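Local coordinates for exopolysaccharide biosynthesis protein (Pantoea stewartii subsp. stewartii DC283, PDB 6TGF), which modifies biofilm glycan, probably as a hydrolase, with a bacteriophage tailspike-like parallel beta-helix fold, at residues Val543-Ala548 with Met664-Pro669; Pro613-Arg618 with Phe630-Gly635. All coordinates share one frame; numbering follows the deposited sequence.

In the fold
Both contacts lie beyond the long row of parallel strands, in a part of the chain built from two five-stranded antiparallel sheets. After strand 534-537 of the second sheet the chain lays down strand 543-551, then adds three more strands of that sheet before reaching 613-618. Contact 2 is the short closure: strand 614-620 turns back as strand 626-633, with 11 residues between its segments. The chain then makes strand 637-646 of the second sheet and returns through strand 659-664, so that contact 1 closes a 115-residue loop enclosing contact 2. Strands 543-551 and 626-633 are neighbours, and the Tyr545 O to Ile631 N distance of 2.9 Å joins the two contacts within one sheet.

Contact 1: Val543-Ala548 with Met664-Pro669; sequences VWYELA and MAKATP
Glu546 and Ala665 form an antiparallel hydrogen-bonded pair, with Glu546 N 2.9 Å from Ala665 O and Ala665 N 3.2 Å from Glu546 O. Further backbone bonds lie to both sides of this pair: Met664 N to Leu547 O at 2.8 Å, and Ala667 N to Trp544 O at 3.1 Å. Met664 takes left-handed backbone angles (phi 52°, psi 47°), and both it and Ala665 face Glu546; together these features identify a G1 beta bulge.

Two CH-pi contacts, made by Pro669 and Lys666, each lie over one face of an aromatic ring. Pro669 sits on the Trp544 indole, its CD 3.8 Å from the centroid of the five-membered ring. Lys666 runs extended beside Tyr545 in the same direction, its CG 4.1 Å from the ring centroid and 28° off the normal.

Apolar packing completes the contact. The Thr668 methyl CG2 comes to 3.8 Å from Trp544 CD1, and the doubly bent Met664 chain folds its SD back to 3.8 Å from Leu547 CD2. Arg618 of strand 614-620 touches both Trp544 and Pro669.

Taken together, the chemistry implies a division of labour: backbone bonds join the end of edge strand 659-664 and the first residues of the loop to strand 543-551, while the side chains are consistent with the departing loop being held against the sheet by Lys666 CG and Pro669 CD, each over one face of a ring.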
loop_
_atom_site.group_PDB
_atom_site.type_symbol
_atom_site.label_atom_id
_atom_site.label_comp_id
_atom_site.label_asym_id
_atom_site.label_seq_id
_atom_site.Cartn_x
_atom_site.Cartn_y
_atom_site.Cartn_z
ATOM N N VAL B 543 26.126 5.817 -46.047
ATOM C CA VAL B 543 26.310 6.835 -44.967
ATOM C C VAL B 543 27.035 6.179 -43.787
ATOM O O VAL B 543 26.656 5.054 -43.408
ATOM C CB VAL B 543 24.962 7.442 -44.531
ATOM C CG1 VAL B 543 25.137 8.505 -43.455
ATOM C CG2 VAL B 543 24.192 8.011 -45.712
ATOM N N TRP B 544 28.033 6.873 -43.233
ATOM C CA TRP B 544 28.811 6.444 -42.040
ATOM C C TRP B 544 28.035 6.794 -40.765
ATOM O O TRP B 544 27.594 7.953 -40.642
ATOM C CB TRP B 544 30.205 7.087 -42.033
ATOM C CG TRP B 544 31.208 6.380 -42.890
ATOM C CD1 TRP B 544 31.712 6.795 -44.088
ATOM C CD2 TRP B 544 31.835 5.117 -42.605
ATOM N NE1 TRP B 544 32.610 5.880 -44.567
ATOM C CE2 TRP B 544 32.707 4.840 -43.681
ATOM C CE3 TRP B 544 31.747 4.198 -41.554
ATOM C CZ2 TRP B 544 33.482 3.683 -43.728
ATOM C CZ3 TRP B 544 32.514 3.054 -41.603
ATOM C CH2 TRP B 544 33.367 2.802 -42.677
ATOM N N TYR B 545 27.880 5.818 -39.864
ATOM C CA TYR B 545 27.321 5.982 -38.496
ATOM C C TYR B 545 28.350 5.494 -37.471
ATOM O O TYR B 545 29.050 4.504 -37.760
ATOM C CB TYR B 545 26.023 5.186 -38.330
ATOM C CG TYR B 545 24.792 5.822 -38.925
ATOM C CD1 TYR B 545 23.994 6.675 -38.180
ATOM C CD2 TYR B 545 24.408 5.555 -40.228
ATOM C CE1 TYR B 545 22.856 7.255 -38.716
ATOM C CE2 TYR B 545 23.273 6.128 -40.780
ATOM C CZ TYR B 545 22.494 6.981 -40.022
ATOM O OH TYR B 545 21.374 7.548 -40.562
ATOM N N GLU B 546 28.441 6.174 -36.324
ATOM C CA GLU B 546 29.052 5.623 -35.085
ATOM C C GLU B 546 27.942 4.905 -34.311
ATOM O O GLU B 546 26.992 5.586 -33.880
ATOM C CB GLU B 546 29.696 6.717 -34.232
ATOM C CG GLU B 546 30.490 6.169 -33.057
ATOM C CD GLU B 546 31.158 7.207 -32.170
ATOM O OE1 GLU B 546 31.188 8.393 -32.560
ATOM O OE2 GLU B 546 31.646 6.826 -31.087
ATOM N N LEU B 547 28.042 3.579 -34.177
ATOM C CA LEU B 547 27.046 2.752 -33.446
ATOM C C LEU B 547 27.133 3.080 -31.954
ATOM O O LEU B 547 26.160 3.643 -31.417
ATOM C CB LEU B 547 27.306 1.264 -33.708
ATOM C CG LEU B 547 27.003 0.769 -35.124
ATOM C CD1 LEU B 547 27.183 -0.737 -35.211
ATOM C CD2 LEU B 547 25.597 1.155 -35.563
ATOM N N ALA B 548 28.266 2.770 -31.319
ATOM C CA ALA B 548 28.469 2.930 -29.861
ATOM C C ALA B 548 29.955 2.835 -29.505
ATOM O O ALA B 548 30.754 2.429 -30.370
ATOM C CB ALA B 548 27.675 1.875 -29.129
ATOM N N MET B 664 24.888 6.070 -32.134
ATOM C CA MET B 664 23.894 5.758 -33.196
ATOM C C MET B 664 23.604 7.027 -34.010
ATOM O O MET B 664 22.418 7.322 -34.265
ATOM C CB MET B 664 22.610 5.217 -32.553
ATOM C CG MET B 664 22.176 3.865 -33.080
ATOM S SD MET B 664 23.371 2.525 -32.822
ATOM C CE MET B 664 23.407 2.443 -31.033
ATOM N N ALA B 665 24.664 7.742 -34.408
ATOM C CA ALA B 665 24.617 9.083 -35.038
ATOM C C ALA B 665 25.507 9.111 -36.285
ATOM O O ALA B 665 26.509 8.371 -36.310
ATOM C CB ALA B 665 25.055 10.124 -34.038
ATOM N N LYS B 666 25.150 9.943 -37.270
ATOM C CA LYS B 666 25.944 10.169 -38.509
ATOM C C LYS B 666 27.310 10.743 -38.125
ATOM O O LYS B 666 27.348 11.857 -37.571
ATOM C CB LYS B 666 25.208 11.103 -39.475
ATOM C CG LYS B 666 24.122 10.432 -40.301
ATOM C CD LYS B 666 23.144 11.395 -40.933
ATOM C CE LYS B 666 21.861 10.720 -41.370
ATOM N NZ LYS B 666 20.765 11.696 -41.564
ATOM N N ALA B 667 28.381 9.994 -38.402
ATOM C CA ALA B 667 29.781 10.353 -38.077
ATOM C C ALA B 667 30.738 9.531 -38.947
ATOM O O ALA B 667 30.660 8.291 -38.893
ATOM C CB ALA B 667 30.038 10.119 -36.609
ATOM N N THR B 668 31.598 10.203 -39.720
ATOM C CA THR B 668 32.676 9.575 -40.529
ATOM C C THR B 668 33.841 9.247 -39.600
ATOM O O THR B 668 34.304 10.120 -38.870
ATOM C CB THR B 668 33.129 10.483 -41.680
ATOM O OG1 THR B 668 31.988 11.161 -42.209
ATOM C CG2 THR B 668 33.825 9.719 -42.785
ATOM N N PRO B 669 34.345 7.991 -39.581
ATOM C CA PRO B 669 35.447 7.629 -38.692
ATOM C C PRO B 669 36.737 8.362 -39.087
ATOM O O PRO B 669 36.971 8.536 -40.272
ATOM C CB PRO B 669 35.593 6.109 -38.860
ATOM C CG PRO B 669 34.981 5.818 -40.215
ATOM C CD PRO B 669 33.900 6.861 -40.410
#

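Contact 2: Pro613-Arg618 with Phe630-Gly635; sequences PVLDVR and FIRLAG
Ala634 N donates to Pro613 O over 2.7 Å, the shortest hydrogen bond between the two segments and nearly straight at the hydrogen. Leu615 N to Arg632 O follows at 3.0 Å, and Arg632 N to Asp616 O at 2.9 Å. Leu615 and Asp616 thus both lie opposite Arg632, and the backbone angles of Leu615 (phi -103°, psi -43°) match the first position of a classic beta bulge, consistent with one where strand 614-620 turns its corner. Beyond it the ladder is regular: Arg618 and Phe630 exchange both bonds, the tighter being Phe630 N to Arg618 O at 2.8 Å.

The side chains divide between two faces. On one, Ile631 carries CG1 between its backbone N and carbonyl carbon; its CD1 reaches Val614 CG2 at 4.0 Å, crossing at about a right angle, while its CG2 branch approaches Val617 CG2. Ile593, Ala591 and Trp606 of the second sheet touch this valine and isoleucine face. On the other, Asp616 and Arg632 run side by side with their CB atoms 3.7 Å apart. Their charged ends are farther off, Asp616 OD2 lying 5.0 Å from Arg632 NH1, which supports at most a long-range attraction. Arg618 instead sends its guanidinium away, where NH2 bonds to Ser673 O.

With 161° between the directions of strands 616-618 and 630-633, the pairing is that of a beta hairpin, probably with a classic bulge at Leu615 and Asp616. Its apolar face packing on a second antiparallel sheet is typical of a beta sandwich.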
loop_
_atom_site.group_PDB
_atom_site.type_symbol
_atom_site.label_atom_id
_atom_site.label_comp_id
_atom_site.label_asym_id
_atom_site.label_seq_id
_atom_site.Cartn_x
_atom_site.Cartn_y
_atom_site.Cartn_z
ATOM N N PRO B 613 22.987 -4.803 -45.061
ATOM C CA PRO B 613 22.763 -3.387 -44.770
ATOM C C PRO B 613 24.066 -2.593 -44.579
ATOM O O PRO B 613 23.992 -1.378 -44.537
ATOM C CB PRO B 613 21.952 -3.434 -43.467
ATOM C CG PRO B 613 22.453 -4.679 -42.765
ATOM C CD PRO B 613 22.792 -5.654 -43.874
ATOM N N VAL B 614 25.208 -3.285 -44.478
ATOM C CA VAL B 614 26.550 -2.693 -44.187
ATOM C C VAL B 614 27.502 -3.010 -45.348
ATOM O O VAL B 614 27.494 -4.163 -45.822
ATOM C CB VAL B 614 27.098 -3.215 -42.843
ATOM C CG1 VAL B 614 28.520 -2.745 -42.573
ATOM C CG2 VAL B 614 26.185 -2.839 -41.686
ATOM N N LEU B 615 28.294 -2.017 -45.773
ATOM C CA LEU B 615 29.323 -2.133 -46.845
ATOM C C LEU B 615 30.723 -2.218 -46.225
ATOM O O LEU B 615 31.531 -3.029 -46.718
ATOM C CB LEU B 615 29.227 -0.919 -47.775
ATOM C CG LEU B 615 27.906 -0.744 -48.524
ATOM C CD1 LEU B 615 27.981 0.455 -49.456
ATOM C CD2 LEU B 615 27.535 -1.996 -49.307
ATOM N N ASP B 616 30.999 -1.398 -45.205
ATOM C CA ASP B 616 32.325 -1.278 -44.540
ATOM C C ASP B 616 32.131 -1.193 -43.022
ATOM O O ASP B 616 31.046 -0.764 -42.582
ATOM C CB ASP B 616 33.092 -0.054 -45.048
ATOM C CG ASP B 616 33.894 -0.303 -46.313
ATOM O OD1 ASP B 616 34.863 -1.087 -46.248
ATOM O OD2 ASP B 616 33.543 0.288 -47.354
ATOM N N VAL B 617 33.158 -1.591 -42.265
ATOM C CA VAL B 617 33.230 -1.462 -40.780
ATOM C C VAL B 617 34.632 -0.967 -40.410
ATOM O O VAL B 617 35.616 -1.593 -40.857
ATOM C CB VAL B 617 32.906 -2.795 -40.076
ATOM C CG1 VAL B 617 33.088 -2.706 -38.568
ATOM C CG2 VAL B 617 31.509 -3.288 -40.412
ATOM N N ARG B 618 34.708 0.118 -39.636
ATOM C CA ARG B 618 35.959 0.639 -39.025
ATOM C C ARG B 618 35.727 0.797 -37.519
ATOM O O ARG B 618 34.556 0.947 -37.117
ATOM C CB ARG B 618 36.370 1.964 -39.674
ATOM C CG ARG B 618 36.521 1.891 -41.188
ATOM C CD ARG B 618 37.096 3.165 -41.774
ATOM N NE ARG B 618 38.532 3.263 -41.541
ATOM C CZ ARG B 618 39.480 2.820 -42.366
ATOM N NH1 ARG B 618 39.165 2.242 -43.515
ATOM N NH2 ARG B 618 40.752 2.964 -42.037
ATOM N N PHE B 630 32.232 1.941 -35.933
ATOM C CA PHE B 630 31.579 2.678 -37.046
ATOM C C PHE B 630 31.153 1.674 -38.123
ATOM O O PHE B 630 31.880 0.684 -38.338
ATOM C CB PHE B 630 32.523 3.730 -37.631
ATOM C CG PHE B 630 32.899 4.848 -36.691
ATOM C CD1 PHE B 630 33.825 4.644 -35.681
ATOM C CD2 PHE B 630 32.341 6.110 -36.829
ATOM C CE1 PHE B 630 34.175 5.674 -34.819
ATOM C CE2 PHE B 630 32.695 7.140 -35.970
ATOM C CZ PHE B 630 33.610 6.920 -34.966
ATOM N N ILE B 631 30.008 1.919 -38.768
ATOM C CA ILE B 631 29.502 1.108 -39.916
ATOM C C ILE B 631 29.132 2.055 -41.064
ATOM O O ILE B 631 28.507 3.101 -40.797
ATOM C CB ILE B 631 28.323 0.201 -39.501
ATOM C CG1 ILE B 631 27.107 0.986 -38.999
ATOM C CG2 ILE B 631 28.776 -0.827 -38.475
ATOM C CD1 ILE B 631 25.802 0.235 -39.131
ATOM N N ARG B 632 29.537 1.705 -42.287
ATOM C CA ARG B 632 29.118 2.394 -43.535
ATOM C C ARG B 632 27.778 1.793 -43.968
ATOM O O ARG B 632 27.784 0.774 -44.688
ATOM C CB ARG B 632 30.191 2.263 -44.621
ATOM C CG ARG B 632 29.951 3.148 -45.835
ATOM C CD ARG B 632 31.209 3.394 -46.647
ATOM N NE ARG B 632 31.151 4.682 -47.328
ATOM C CZ ARG B 632 30.924 4.867 -48.627
ATOM N NH1 ARG B 632 30.738 3.839 -49.439
ATOM N NH2 ARG B 632 30.888 6.094 -49.118
ATOM N N LEU B 633 26.678 2.390 -43.503
ATOM C CA LEU B 633 25.294 1.917 -43.762
ATOM C C LEU B 633 25.013 2.032 -45.265
ATOM O O LEU B 633 25.230 3.126 -45.821
ATOM C CB LEU B 633 24.319 2.752 -42.923
ATOM C CG LEU B 633 22.938 2.143 -42.692
ATOM C CD1 LEU B 633 23.030 0.788 -42.000
ATOM C CD2 LEU B 633 22.060 3.083 -41.883
ATOM N N ALA B 634 24.577 0.932 -45.890
ATOM C CA ALA B 634 24.378 0.784 -47.352
ATOM C C ALA B 634 23.368 1.815 -47.864
ATOM O O ALA B 634 22.636 2.395 -47.044
ATOM C CB ALA B 634 23.919 -0.619 -47.668
ATOM N N GLY B 635 23.340 2.031 -49.181
ATOM C CA GLY B 635 22.315 2.849 -49.856
ATOM C C GLY B 635 20.974 2.136 -49.858
ATOM O O GLY B 635 20.962 0.912 -50.100
#